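Long-range contact in probable transcriptional regulator (Rhodococcus jostii, PDB 3HIM), which probably binds DNA through a helix-turn-helix motif and regulates transcription as a member of the TetR family: residues 95-100 / 138-143. Residues are numbered along the deposited sequence; the frame is centred on the assembly and turned at random.
Sequences STVTAY and KVFTRI
Phe140 pushes its ring from helix 123-149 against helix 89-106, where Thr96, Val97 and Tyr100 receive it. The two segments run nearly antiparallel, at 159°, with axes 11.1 Å apart, and the Phe140 ring reaches over to short side chains and the near end of Tyr100. Phe140 does so with CG anti to its own carbonyl carbon (chi1 -70°), a torsion that carries the ring across although CB does not aim at the other helix. Beyond CB and CG, CD1 comes alongside Thr96 OG1, and CE1 lies closer still to that oxygen, at 3.3 Å, while also meeting Val97 CG2 at 3.8 Å. At the tip, CZ touches Tyr100 CB at 3.7 Å. CE2, on the other branch, stands over the centre of the Tyr100 ring, 3.8 Å above its plane, in an edge-to-face pair whose planes make 75°. Thr96 OG1 touches the ring without bonding to it; it is hydrogen-bonded to Arg92 O one turn back. The Thr96 methyl CG2 meets Ile143 CD1 tip to tip at 3.6 Å. A leucine in place of Phe140 would probably leave the Tyr100 face without its aromatic edge and open a gap beside Val97. The contact belongs to the all-helical C-terminal domain of the TetR-type fold. Helix 158-175 packs on Phe140 through Ile165 and Thr166, and Thr166 O also takes the Tyr100 hydroxyl in a hydrogen bond. Helix 60-82 touches Tyr100 and Val139 through Ile79, and helix 184-198 backs Val97, so helices 89-106 and 123-149 pack together with these three.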
loop_
_atom_site.group_PDB
_atom_site.type_symbol
_atom_site.label_atom_id
_atom_site.label_comp_id
_atom_site.label_asym_id
_atom_site.label_seq_id
_atom_site.Cartn_x
_atom_site.Cartn_y
_atom_site.Cartn_z
ATOM N N SER B 95 -20.495 -4.608 3.981
ATOM C CA SER B 95 -20.280 -5.977 3.515
ATOM C C SER B 95 -19.104 -6.074 2.549
ATOM O O SER B 95 -18.240 -6.966 2.659
ATOM C CB SER B 95 -21.558 -6.502 2.830
ATOM O OG SER B 95 -21.403 -7.854 2.453
ATOM N N THR B 96 -19.087 -5.149 1.599
ATOM C CA THR B 96 -18.040 -5.140 0.596
ATOM C C THR B 96 -16.700 -4.721 1.195
ATOM O O THR B 96 -15.680 -5.306 0.824
ATOM C CB THR B 96 -18.369 -4.221 -0.565
ATOM O OG1 THR B 96 -18.693 -2.922 -0.048
ATOM C CG2 THR B 96 -19.538 -4.792 -1.384
ATOM N N VAL B 97 -16.702 -3.711 2.092
ATOM C CA VAL B 97 -15.467 -3.313 2.796
ATOM C C VAL B 97 -14.910 -4.484 3.634
ATOM O O VAL B 97 -13.717 -4.810 3.529
ATOM C CB VAL B 97 -15.623 -2.009 3.668
ATOM C CG1 VAL B 97 -14.363 -1.765 4.509
ATOM C CG2 VAL B 97 -15.881 -0.789 2.779
ATOM N N THR B 98 -15.772 -5.127 4.426
ATOM C CA THR B 98 -15.385 -6.350 5.139
ATOM C C THR B 98 -14.708 -7.401 4.223
ATOM O O THR B 98 -13.591 -7.849 4.514
ATOM C CB THR B 98 -16.587 -7.017 5.849
ATOM O OG1 THR B 98 -17.157 -6.076 6.756
ATOM C CG2 THR B 98 -16.151 -8.287 6.623
ATOM N N ALA B 99 -15.391 -7.795 3.149
ATOM C CA ALA B 99 -14.834 -8.756 2.176
ATOM C C ALA B 99 -13.551 -8.249 1.540
ATOM O O ALA B 99 -12.595 -8.991 1.356
ATOM C CB ALA B 99 -15.855 -9.074 1.092
ATOM N N TYR B 100 -13.528 -6.975 1.193
ATOM C CA TYR B 100 -12.350 -6.405 0.556
ATOM C C TYR B 100 -11.131 -6.440 1.476
ATOM O O TYR B 100 -10.069 -6.931 1.077
ATOM C CB TYR B 100 -12.639 -4.976 0.139
ATOM C CG TYR B 100 -11.588 -4.332 -0.732
ATOM C CD1 TYR B 100 -11.304 -4.818 -2.020
ATOM C CD2 TYR B 100 -10.932 -3.185 -0.298
ATOM C CE1 TYR B 100 -10.342 -4.157 -2.857
ATOM C CE2 TYR B 100 -9.988 -2.546 -1.081
ATOM C CZ TYR B 100 -9.699 -3.026 -2.358
ATOM O OH TYR B 100 -8.772 -2.348 -3.096
ATOM N N LYS B 138 -15.178 0.492 -9.070
ATOM C CA LYS B 138 -16.555 0.823 -9.437
ATOM C C LYS B 138 -17.614 0.148 -8.523
ATOM O O LYS B 138 -18.726 0.679 -8.356
ATOM C CB LYS B 138 -16.828 0.527 -10.926
ATOM N N VAL B 139 -17.253 -0.997 -7.926
ATOM C CA VAL B 139 -18.141 -1.680 -6.967
ATOM C C VAL B 139 -18.410 -0.755 -5.799
ATOM O O VAL B 139 -19.544 -0.653 -5.309
ATOM C CB VAL B 139 -17.566 -3.024 -6.443
ATOM C CG1 VAL B 139 -18.465 -3.606 -5.320
ATOM C CG2 VAL B 139 -17.410 -4.028 -7.589
ATOM N N PHE B 140 -17.368 -0.061 -5.366
ATOM C CA PHE B 140 -17.521 0.848 -4.248
ATOM C C PHE B 140 -18.224 2.129 -4.688
ATOM O O PHE B 140 -19.113 2.602 -3.992
ATOM C CB PHE B 140 -16.182 1.126 -3.540
ATOM C CG PHE B 140 -15.637 -0.069 -2.773
ATOM C CD1 PHE B 140 -16.294 -0.549 -1.638
ATOM C CD2 PHE B 140 -14.462 -0.703 -3.179
ATOM C CE1 PHE B 140 -15.793 -1.655 -0.919
ATOM C CE2 PHE B 140 -13.961 -1.800 -2.478
ATOM C CZ PHE B 140 -14.625 -2.281 -1.342
ATOM N N THR B 141 -17.864 2.672 -5.849
ATOM C CA THR B 141 -18.505 3.912 -6.294
ATOM C C THR B 141 -20.020 3.734 -6.490
ATOM O O THR B 141 -20.793 4.622 -6.114
ATOM C CB THR B 141 -17.817 4.561 -7.554
ATOM O OG1 THR B 141 -17.855 3.646 -8.640
ATOM C CG2 THR B 141 -16.377 4.868 -7.289
ATOM N N ARG B 142 -20.439 2.586 -7.036
ATOM C CA ARG B 142 -21.860 2.275 -7.174
ATOM C C ARG B 142 -22.572 2.310 -5.809
ATOM O O ARG B 142 -23.612 2.954 -5.666
ATOM C CB ARG B 142 -22.069 0.922 -7.871
ATOM N N ILE B 143 -21.983 1.661 -4.806
ATOM C CA ILE B 143 -22.580 1.604 -3.471
ATOM C C ILE B 143 -22.670 3.014 -2.897
ATOM O O ILE B 143 -23.720 3.403 -2.390
ATOM C CB ILE B 143 -21.810 0.650 -2.516
ATOM C CG1 ILE B 143 -22.089 -0.804 -2.909
ATOM C CG2 ILE B 143 -22.193 0.886 -1.023
ATOM C CD1 ILE B 143 -20.961 -1.755 -2.561
#